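Protein Niban 2 (PDB 7CTP) may suppress apoptosis and promote melanoma cell invasion in vitro, and is a PH-domain-containing protein found in the cytoplasm and at membranes. Local coordinates at residues A11-I16 / Y275-E280; A17-K22 / G245-A250; Q433-E438 / K488-E493. All coordinates share one frame; numbering follows the deposited sequence.

Contact 1 (A11-I16 / Y275-E280); sequences ARRQHI and YHMVYE
Arg13 and Ile16, one turn apart on helix 10-48, receive the side chain of Met277, which reaches over from helix 260-337 and carries nearly all of this contact. At Arg13 the touch is by backbone and side chain together. The methyl CE of Met277 comes 3.1 Å from Arg13 O, a tight approach of a methyl to a carbonyl oxygen. The sulfur lies alongside the arginine chain, with SD of Met277 4.1 Å from both CB and CG of Arg13. Further out, NH1 of Arg13 is 3.8 Å from Met277 SD, the guanidinium standing obliquely to the sulfur. This is van der Waals contact; NE of Arg13 donates to the backbone oxygen of Leu8, a bond that would favour this course of the chain past the sulfur. At Ile16 the contact is purely apolar: CG2, anti to the backbone N, comes to 3.6 Å from Met277 CE, and Ile16 CB lies 3.8 Å from the same methyl. Met277 leaves its own helix with CG and SD in an extended line, then bends at its last torsion (chi3 124°), which turns CE in between the Arg13 carbonyl and the Ile16 branch. Shortening Met277 to an alanine would take away SD and CE, and is likely to open a gap between the helices beside the Arg13 chain and cost Ile16 CG2 one of its apolar contacts. Around this pair, Met277 also touches Ala17, the next residue of helix 10-48, while Val278 packs on Thr20. Helix 232-252 lies against both partners: Val278 and Tyr275 touch its Val240 and Ser237, and Arg12 forms a salt bridge with Glu251, so three helices pack together.

Contact 2 (A17-K22 / G245-A250); sequences AEKTGK and GPELKA
Lys19 and Glu247 form an interhelical salt bridge on the surface of a helical bundle, joining helix 10-48 to helix 232-252. The charged contact is a single bond: NZ of Lys19 donates to OE1 of Glu247 at 2.7 Å. The two side chains come from opposite directions and meet over the surface between the helices, where both are solvent-exposed. The ammonium approaches OE1 from above the carboxylate plane, 40° out of it. The Glu247 chain, extended beyond CG, carries its carboxylate out toward Lys19, whereas Lys19 runs straight from CB to CE and turns at its last torsion (chi4 -102°) to swing NZ to the oxygen.

Apolar packing beneath the bridge is done by neighbouring residues. The chain of Lys19 rests on Leu244, and Leu248, buried one position along from Glu247, packs on Arg12 and Ile16 of helix 10-48 and on Val274 of helix 260-337.

Hydrogen bonds also form deeper in the bundle: Thr20 OG1 is bonded to the backbone oxygen of Ile16 one turn back, and Gln281 NE2, from helix 260-337, to the backbone oxygen of Ala17.

Of the two carboxylate oxygens Lys19 bonds OE1; its NZ stands 4.1 Å from Glu247 OE2, beyond bonding distance.

Contact 3 (Q433-E438 / K488-E493); sequences QIHMRE and KRFFRE
His435 of helix 422-455 and Phe490 of helix 464-511 meet ring to ring in the buried interior, the two helices following each other in the chain. The aromatic contact is narrow. CD1 of Phe490 reaches the edge of the imidazole, near its plane, and lies 3.9 Å from His435 CD2 and 4.0 Å from His435 NE2. The ring centres of His435 and Phe490 are 5.7 Å apart and their planes stand at 71°, so the rings do not lie flat on each other. Phe490 sends its ring across with CG anti to the backbone N; in His435 the first torsion, with CG beside the backbone N, brings the ring to the contact, and the second (chi2 -56°) presents its CD2-NE2 edge.

On the polar side, ND1 of His435 donates a weak hydrogen bond to OE2 of Glu438, one turn further along the same helix, at 3.3 Å and a bent N-H...O angle of 136°. This bond can limit the turning of the ring only loosely. Across the contact, His435 NE2 and Glu493 OE2 are 5.1 Å apart, too far to bond; the carboxylate of Glu493 instead forms a long, weak ion pair with Arg431. Glu438 and Glu493 would be expected to favour a positive imidazole and nearby Arg489 to oppose it, so the balance stays open.

Packing encloses the pair. Helix 342-378 supplies Phe357 against His435 and Thr353 against Phe490, and Phe490 also lies on Phe428, Arg431 and Ala432 of helix 422-455. On another side of that helix, Gln433 binds Arg191 and Arg437 binds His192, both on helix 176-194, the C-terminal helix of the PH domain; thus the contact sits in a helical core that also bears on that domain.

Overall arrangement
This chain is the N-terminal part of Niban 2, holding the PH domain and the helical regions around it. Contacts 1 and 2 touch, their centres 8 Å apart, and both use successive turns of helix 10-48. Its partners, helices 232-252 and 260-337, follow each other in the chain, so the three form one bundle. The strands of the antiparallel sheet, 70-77 to 169-173, fall in the chain between helix 10-48 and these partners. Contact 3 comes later, between helices 422-455 and 464-511. It lies in the helical part nearer the centre of the chain, its centre about 37 Å from that of contact 1 and the nearest atoms about 18 Å apart.

Contact 1 (A11-I16 / Y275-E280)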
loop_
_atom_site.group_PDB
_atom_site.type_symbol
_atom_site.label_atom_id
_atom_site.label_comp_id
_atom_site.label_asym_id
_atom_site.label_seq_id
_atom_site.Cartn_x
_atom_site.Cartn_y
_atom_site.Cartn_z
ATOM N N ALA A 11 -17.403 30.790 -4.753
ATOM C CA ALA A 11 -16.902 31.277 -3.470
ATOM C C ALA A 11 -16.480 30.119 -2.581
ATOM O O ALA A 11 -15.416 30.159 -1.948
ATOM C CB ALA A 11 -17.962 32.128 -2.767
ATOM N N ARG A 12 -17.314 29.077 -2.519
ATOM C CA ARG A 12 -16.994 27.926 -1.689
ATOM C C ARG A 12 -15.780 27.188 -2.227
ATOM O O ARG A 12 -14.911 26.773 -1.455
ATOM C CB ARG A 12 -18.198 26.995 -1.590
ATOM C CG ARG A 12 -17.884 25.674 -0.907
ATOM C CD ARG A 12 -17.970 25.822 0.590
ATOM N NE ARG A 12 -19.349 26.027 1.040
ATOM C CZ ARG A 12 -19.688 26.742 2.108
ATOM N NH1 ARG A 12 -18.751 27.328 2.841
ATOM N NH2 ARG A 12 -20.966 26.879 2.441
ATOM N N ARG A 13 -15.689 27.036 -3.550
ATOM C CA ARG A 13 -14.506 26.401 -4.117
ATOM C C ARG A 13 -13.250 27.202 -3.800
ATOM O O ARG A 13 -12.197 26.624 -3.521
ATOM C CB ARG A 13 -14.676 26.203 -5.621
ATOM C CG ARG A 13 -15.726 25.139 -5.945
ATOM C CD ARG A 13 -15.800 24.878 -7.445
ATOM N NE ARG A 13 -16.744 23.807 -7.761
ATOM C CZ ARG A 13 -16.395 22.556 -8.061
ATOM N NH1 ARG A 13 -15.111 22.217 -8.094
ATOM N NH2 ARG A 13 -17.329 21.647 -8.335
ATOM N N GLN A 14 -13.344 28.536 -3.785
ATOM C CA GLN A 14 -12.151 29.321 -3.468
ATOM C C GLN A 14 -11.741 29.127 -2.010
ATOM O O GLN A 14 -10.546 29.020 -1.700
ATOM C CB GLN A 14 -12.387 30.797 -3.776
ATOM C CG GLN A 14 -11.172 31.689 -3.480
ATOM C CD GLN A 14 -9.932 31.266 -4.249
ATOM O OE1 GLN A 14 -8.841 31.155 -3.682
ATOM N NE2 GLN A 14 -10.091 31.031 -5.548
ATOM N N HIS A 15 -12.717 29.050 -1.108
ATOM C CA HIS A 15 -12.392 28.808 0.293
ATOM C C HIS A 15 -11.727 27.447 0.460
ATOM O O HIS A 15 -10.723 27.315 1.176
ATOM C CB HIS A 15 -13.657 28.899 1.147
ATOM C CG HIS A 15 -14.162 30.297 1.338
ATOM N ND1 HIS A 15 -13.352 31.336 1.751
ATOM C CD2 HIS A 15 -15.402 30.824 1.188
ATOM C CE1 HIS A 15 -14.070 32.443 1.840
ATOM N NE2 HIS A 15 -15.317 32.161 1.503
ATOM N N ILE A 16 -12.260 26.425 -0.217
ATOM C CA ILE A 16 -11.672 25.090 -0.113
ATOM C C ILE A 16 -10.250 25.093 -0.660
ATOM O O ILE A 16 -9.340 24.513 -0.058
ATOM C CB ILE A 16 -12.546 24.048 -0.832
ATOM C CG1 ILE A 16 -13.858 23.827 -0.078
ATOM C CG2 ILE A 16 -11.775 22.732 -0.962
ATOM C CD1 ILE A 16 -14.958 23.236 -0.930
ATOM N N TYR A 275 -12.860 16.075 -3.818
ATOM C CA TYR A 275 -11.697 15.211 -3.995
ATOM C C TYR A 275 -10.980 15.508 -5.312
ATOM O O TYR A 275 -9.748 15.570 -5.349
ATOM C CB TYR A 275 -12.119 13.737 -3.932
ATOM C CG TYR A 275 -10.977 12.755 -4.145
ATOM C CD1 TYR A 275 -10.126 12.399 -3.096
ATOM C CD2 TYR A 275 -10.744 12.194 -5.402
ATOM C CE1 TYR A 275 -9.067 11.499 -3.296
ATOM C CE2 TYR A 275 -9.691 11.311 -5.615
ATOM C CZ TYR A 275 -8.859 10.964 -4.568
ATOM O OH TYR A 275 -7.818 10.070 -4.806
ATOM N N HIS A 276 -11.735 15.701 -6.400
ATOM C CA HIS A 276 -11.116 16.012 -7.694
ATOM C C HIS A 276 -10.360 17.337 -7.660
ATOM O O HIS A 276 -9.241 17.444 -8.182
ATOM C CB HIS A 276 -12.183 16.053 -8.790
ATOM C CG HIS A 276 -11.749 16.802 -10.017
ATOM N ND1 HIS A 276 -10.999 16.218 -11.018
ATOM C CD2 HIS A 276 -11.929 18.095 -10.387
ATOM C CE1 HIS A 276 -10.747 17.114 -11.959
ATOM N NE2 HIS A 276 -11.296 18.262 -11.598
ATOM N N MET A 277 -10.982 18.366 -7.077
ATOM C CA MET A 277 -10.364 19.682 -6.952
ATOM C C MET A 277 -9.077 19.604 -6.139
ATOM O O MET A 277 -8.041 20.173 -6.514
ATOM C CB MET A 277 -11.376 20.602 -6.275
ATOM C CG MET A 277 -11.205 22.057 -6.452
ATOM S SD MET A 277 -12.490 22.762 -5.391
ATOM C CE MET A 277 -11.427 23.794 -4.403
ATOM N N VAL A 278 -9.140 18.908 -5.006
ATOM C CA VAL A 278 -7.965 18.717 -4.154
ATOM C C VAL A 278 -6.870 17.964 -4.901
ATOM O O VAL A 278 -5.682 18.314 -4.816
ATOM C CB VAL A 278 -8.372 17.979 -2.866
ATOM C CG1 VAL A 278 -7.147 17.443 -2.144
ATOM C CG2 VAL A 278 -9.195 18.899 -1.966
ATOM N N TYR A 279 -7.246 16.882 -5.598
ATOM C CA TYR A 279 -6.262 16.073 -6.317
ATOM C C TYR A 279 -5.472 16.921 -7.305
ATOM O O TYR A 279 -4.236 16.838 -7.368
ATOM C CB TYR A 279 -6.964 14.913 -7.035
ATOM C CG TYR A 279 -6.033 14.009 -7.836
ATOM C CD1 TYR A 279 -5.592 14.375 -9.114
ATOM C CD2 TYR A 279 -5.596 12.794 -7.320
ATOM C CE1 TYR A 279 -4.737 13.555 -9.848
ATOM C CE2 TYR A 279 -4.747 11.967 -8.051
ATOM C CZ TYR A 279 -4.320 12.365 -9.310
ATOM O OH TYR A 279 -3.479 11.550 -10.037
ATOM N N GLU A 280 -6.167 17.742 -8.096
ATOM C CA GLU A 280 -5.450 18.540 -9.088
ATOM C C GLU A 280 -4.554 19.572 -8.421
ATOM O O GLU A 280 -3.432 19.816 -8.882
ATOM C CB GLU A 280 -6.431 19.217 -10.047
ATOM C CG GLU A 280 -7.125 18.238 -11.006
ATOM C CD GLU A 280 -6.148 17.405 -11.831
ATOM O OE1 GLU A 280 -5.106 17.946 -12.263
ATOM O OE2 GLU A 280 -6.421 16.201 -12.052
#

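Contact 2 (A17-K22 / G245-A250)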
loop_
_atom_site.group_PDB
_atom_site.type_symbol
_atom_site.label_atom_id
_atom_site.label_comp_id
_atom_site.label_asym_id
_atom_site.label_seq_id
_atom_site.Cartn_x
_atom_site.Cartn_y
_atom_site.Cartn_z
ATOM N N ALA A 17 -10.028 25.767 -1.796
ATOM C CA ALA A 17 -8.684 25.813 -2.368
ATOM C C ALA A 17 -7.714 26.518 -1.432
ATOM O O ALA A 17 -6.537 26.138 -1.342
ATOM C CB ALA A 17 -8.697 26.506 -3.729
ATOM N N GLU A 18 -8.180 27.565 -0.746
ATOM C CA GLU A 18 -7.318 28.267 0.198
ATOM C C GLU A 18 -6.912 27.353 1.348
ATOM O O GLU A 18 -5.732 27.286 1.718
ATOM C CB GLU A 18 -8.026 29.523 0.718
ATOM C CG GLU A 18 -8.056 30.655 -0.312
ATOM C CD GLU A 18 -8.988 31.798 0.070
ATOM O OE1 GLU A 18 -9.208 32.690 -0.781
ATOM O OE2 GLU A 18 -9.496 31.801 1.211
ATOM N N LYS A 19 -7.882 26.643 1.924
ATOM C CA LYS A 19 -7.581 25.714 3.012
ATOM C C LYS A 19 -6.680 24.583 2.532
ATOM O O LYS A 19 -5.762 24.168 3.248
ATOM C CB LYS A 19 -8.873 25.151 3.602
ATOM C CG LYS A 19 -9.771 26.210 4.246
ATOM C CD LYS A 19 -11.110 25.610 4.676
ATOM C CE LYS A 19 -12.039 26.667 5.261
ATOM N NZ LYS A 19 -12.076 26.612 6.750
ATOM N N THR A 20 -6.943 24.064 1.327
ATOM C CA THR A 20 -6.089 23.028 0.743
ATOM C C THR A 20 -4.664 23.529 0.572
ATOM O O THR A 20 -3.694 22.813 0.872
ATOM C CB THR A 20 -6.673 22.580 -0.600
ATOM O OG1 THR A 20 -7.993 22.050 -0.375
ATOM C CG2 THR A 20 -5.787 21.525 -1.277
ATOM N N GLY A 21 -4.514 24.766 0.093
ATOM C CA GLY A 21 -3.184 25.305 -0.132
ATOM C C GLY A 21 -2.388 25.438 1.151
ATOM O O GLY A 21 -1.176 25.203 1.170
ATOM N N LYS A 22 -3.059 25.803 2.241
ATOM C CA LYS A 22 -2.376 25.914 3.526
ATOM C C LYS A 22 -1.917 24.550 4.025
ATOM O O LYS A 22 -0.811 24.422 4.564
ATOM C CB LYS A 22 -3.291 26.603 4.535
ATOM C CG LYS A 22 -3.585 28.039 4.116
ATOM C CD LYS A 22 -4.477 28.780 5.095
ATOM C CE LYS A 22 -4.805 30.166 4.543
ATOM N NZ LYS A 22 -5.797 30.883 5.399
ATOM N N GLY A 245 -12.730 17.448 5.564
ATOM C CA GLY A 245 -14.030 16.807 5.525
ATOM C C GLY A 245 -14.979 17.167 6.656
ATOM O O GLY A 245 -16.132 17.552 6.418
ATOM N N PRO A 246 -14.525 17.034 7.911
ATOM C CA PRO A 246 -15.431 17.307 9.040
ATOM C C PRO A 246 -16.074 18.681 9.014
ATOM O O PRO A 246 -17.298 18.787 9.166
ATOM C CB PRO A 246 -14.516 17.130 10.257
ATOM C CG PRO A 246 -13.548 16.107 9.825
ATOM C CD PRO A 246 -13.258 16.438 8.378
ATOM N N GLU A 247 -15.291 19.749 8.843
ATOM C CA GLU A 247 -15.902 21.074 8.879
ATOM C C GLU A 247 -16.731 21.324 7.620
ATOM O O GLU A 247 -17.759 22.000 7.679
ATOM C CB GLU A 247 -14.839 22.156 9.089
ATOM C CG GLU A 247 -13.956 22.381 7.906
ATOM C CD GLU A 247 -12.765 23.307 8.169
ATOM O OE1 GLU A 247 -12.979 24.540 8.246
ATOM O OE2 GLU A 247 -11.614 22.812 8.248
ATOM N N LEU A 248 -16.322 20.763 6.472
ATOM C CA LEU A 248 -17.142 20.913 5.271
ATOM C C LEU A 248 -18.472 20.194 5.435
ATOM O O LEU A 248 -19.521 20.712 5.033
ATOM C CB LEU A 248 -16.398 20.403 4.034
ATOM C CG LEU A 248 -16.995 20.745 2.671
ATOM C CD1 LEU A 248 -16.935 22.248 2.413
ATOM C CD2 LEU A 248 -16.288 19.971 1.559
ATOM N N LYS A 249 -18.445 19.000 6.026
ATOM C CA LYS A 249 -19.674 18.272 6.319
ATOM C C LYS A 249 -20.529 19.020 7.337
ATOM O O LYS A 249 -21.756 19.089 7.195
ATOM C CB LYS A 249 -19.318 16.875 6.828
ATOM C CG LYS A 249 -20.462 15.879 6.842
ATOM C CD LYS A 249 -19.952 14.511 7.286
ATOM C CE LYS A 249 -19.273 13.750 6.154
ATOM N NZ LYS A 249 -18.911 12.349 6.557
ATOM N N ALA A 250 -19.894 19.585 8.368
ATOM C CA ALA A 250 -20.632 20.343 9.376
ATOM C C ALA A 250 -21.322 21.554 8.762
ATOM O O ALA A 250 -22.410 21.949 9.202
ATOM C CB ALA A 250 -19.697 20.770 10.509
#

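Contact 3 (Q433-E438 / K488-E493)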
loop_
_atom_site.group_PDB
_atom_site.type_symbol
_atom_site.label_atom_id
_atom_site.label_comp_id
_atom_site.label_asym_id
_atom_site.label_seq_id
_atom_site.Cartn_x
_atom_site.Cartn_y
_atom_site.Cartn_z
ATOM N N GLN A 433 0.063 -9.422 1.186
ATOM C CA GLN A 433 -0.362 -9.971 -0.099
ATOM C C GLN A 433 0.537 -9.487 -1.229
ATOM O O GLN A 433 0.858 -10.252 -2.148
ATOM C CB GLN A 433 -1.823 -9.609 -0.360
ATOM C CG GLN A 433 -2.758 -10.277 0.640
ATOM C CD GLN A 433 -4.208 -9.867 0.492
ATOM O OE1 GLN A 433 -4.521 -8.795 -0.029
ATOM N NE2 GLN A 433 -5.109 -10.725 0.970
ATOM N N ILE A 434 0.982 -8.230 -1.167
ATOM C CA ILE A 434 1.902 -7.738 -2.193
ATOM C C ILE A 434 3.214 -8.516 -2.148
ATOM O O ILE A 434 3.768 -8.886 -3.193
ATOM C CB ILE A 434 2.126 -6.219 -2.037
ATOM C CG1 ILE A 434 0.940 -5.438 -2.619
ATOM C CG2 ILE A 434 3.419 -5.778 -2.727
ATOM C CD1 ILE A 434 0.735 -5.614 -4.113
ATOM N N HIS A 435 3.723 -8.793 -0.941
ATOM C CA HIS A 435 4.925 -9.616 -0.826
ATOM C C HIS A 435 4.701 -10.997 -1.431
ATOM O O HIS A 435 5.599 -11.551 -2.074
ATOM C CB HIS A 435 5.364 -9.763 0.631
ATOM C CG HIS A 435 5.949 -8.524 1.238
ATOM N ND1 HIS A 435 7.027 -7.859 0.692
ATOM C CD2 HIS A 435 5.626 -7.852 2.369
ATOM C CE1 HIS A 435 7.327 -6.816 1.451
ATOM N NE2 HIS A 435 6.492 -6.790 2.475
ATOM N N MET A 436 3.515 -11.581 -1.220
ATOM C CA MET A 436 3.248 -12.897 -1.797
ATOM C C MET A 436 3.291 -12.847 -3.316
ATOM O O MET A 436 3.825 -13.759 -3.959
ATOM C CB MET A 436 1.894 -13.430 -1.320
ATOM C CG MET A 436 1.877 -13.826 0.128
ATOM S SD MET A 436 0.207 -14.288 0.631
ATOM C CE MET A 436 0.301 -13.889 2.366
ATOM N N ARG A 437 2.731 -11.791 -3.907
ATOM C CA ARG A 437 2.765 -11.646 -5.358
ATOM C C ARG A 437 4.198 -11.518 -5.854
ATOM O O ARG A 437 4.587 -12.147 -6.847
ATOM C CB ARG A 437 1.938 -10.438 -5.787
ATOM C CG ARG A 437 1.668 -10.366 -7.288
ATOM C CD ARG A 437 0.768 -9.185 -7.635
ATOM N NE ARG A 437 1.464 -7.902 -7.467
ATOM C CZ ARG A 437 1.009 -6.743 -7.932
ATOM N NH1 ARG A 437 -0.138 -6.708 -8.598
ATOM N NH2 ARG A 437 1.702 -5.623 -7.736
ATOM N N GLU A 438 5.001 -10.712 -5.157
ATOM C CA GLU A 438 6.403 -10.539 -5.528
ATOM C C GLU A 438 7.146 -11.866 -5.474
ATOM O O GLU A 438 7.879 -12.220 -6.404
ATOM C CB GLU A 438 7.059 -9.512 -4.603
ATOM C CG GLU A 438 6.535 -8.100 -4.811
ATOM C CD GLU A 438 6.929 -7.146 -3.695
ATOM O OE1 GLU A 438 6.833 -5.921 -3.918
ATOM O OE2 GLU A 438 7.315 -7.612 -2.601
ATOM N N LYS A 488 10.717 -12.306 7.957
ATOM C CA LYS A 488 11.328 -11.718 9.148
ATOM C C LYS A 488 11.350 -10.198 9.063
ATOM O O LYS A 488 11.073 -9.507 10.052
ATOM C CB LYS A 488 12.746 -12.235 9.372
ATOM C CG LYS A 488 13.305 -11.705 10.714
ATOM C CD LYS A 488 14.806 -11.416 10.692
ATOM C CE LYS A 488 15.194 -10.365 11.738
ATOM N NZ LYS A 488 15.138 -10.872 13.146
ATOM N N ARG A 489 11.705 -9.667 7.891
ATOM C CA ARG A 489 11.707 -8.221 7.684
ATOM C C ARG A 489 10.305 -7.649 7.840
ATOM O O ARG A 489 10.116 -6.575 8.430
ATOM C CB ARG A 489 12.269 -7.894 6.302
ATOM C CG ARG A 489 12.482 -6.404 6.012
ATOM C CD ARG A 489 12.861 -6.207 4.539
ATOM N NE ARG A 489 13.630 -7.341 4.021
ATOM C CZ ARG A 489 13.500 -7.854 2.796
ATOM N NH1 ARG A 489 12.624 -7.341 1.937
ATOM N NH2 ARG A 489 14.252 -8.885 2.429
ATOM N N PHE A 490 9.308 -8.368 7.324
ATOM C CA PHE A 490 7.927 -7.911 7.391
ATOM C C PHE A 490 7.431 -7.881 8.831
ATOM O O PHE A 490 6.790 -6.914 9.260
ATOM C CB PHE A 490 7.057 -8.818 6.523
ATOM C CG PHE A 490 5.578 -8.570 6.648
ATOM C CD1 PHE A 490 5.011 -7.387 6.192
ATOM C CD2 PHE A 490 4.754 -9.528 7.210
ATOM C CE1 PHE A 490 3.640 -7.174 6.304
ATOM C CE2 PHE A 490 3.390 -9.320 7.320
ATOM C CZ PHE A 490 2.835 -8.137 6.868
ATOM N N PHE A 491 7.737 -8.930 9.602
ATOM C CA PHE A 491 7.302 -8.975 10.995
ATOM C C PHE A 491 7.982 -7.888 11.818
ATOM O O PHE A 491 7.351 -7.267 12.680
ATOM C CB PHE A 491 7.590 -10.346 11.609
ATOM C CG PHE A 491 6.901 -11.487 10.917
ATOM C CD1 PHE A 491 5.667 -11.326 10.314
ATOM C CD2 PHE A 491 7.505 -12.733 10.872
ATOM C CE1 PHE A 491 5.046 -12.394 9.678
ATOM C CE2 PHE A 491 6.895 -13.793 10.246
ATOM C CZ PHE A 491 5.665 -13.633 9.649
ATOM N N ARG A 492 9.281 -7.671 11.580
ATOM C CA ARG A 492 10.017 -6.622 12.278
ATOM C C ARG A 492 9.436 -5.253 11.956
ATOM O O ARG A 492 9.178 -4.448 12.858
ATOM C CB ARG A 492 11.498 -6.704 11.891
ATOM C CG ARG A 492 12.356 -5.470 12.189
ATOM C CD ARG A 492 13.526 -5.414 11.200
ATOM N NE ARG A 492 14.510 -4.382 11.513
ATOM C CZ ARG A 492 14.418 -3.107 11.141
ATOM N NH1 ARG A 492 15.373 -2.246 11.472
ATOM N NH2 ARG A 492 13.371 -2.691 10.439
ATOM N N GLU A 493 9.212 -4.987 10.666
ATOM C CA GLU A 493 8.622 -3.725 10.232
ATOM C C GLU A 493 7.258 -3.505 10.872
ATOM O O GLU A 493 6.975 -2.415 11.383
ATOM C CB GLU A 493 8.513 -3.692 8.705
ATOM C CG GLU A 493 7.688 -2.516 8.187
ATOM C CD GLU A 493 7.450 -2.523 6.682
ATOM O OE1 GLU A 493 8.065 -1.677 5.991
ATOM O OE2 GLU A 493 6.631 -3.342 6.198
#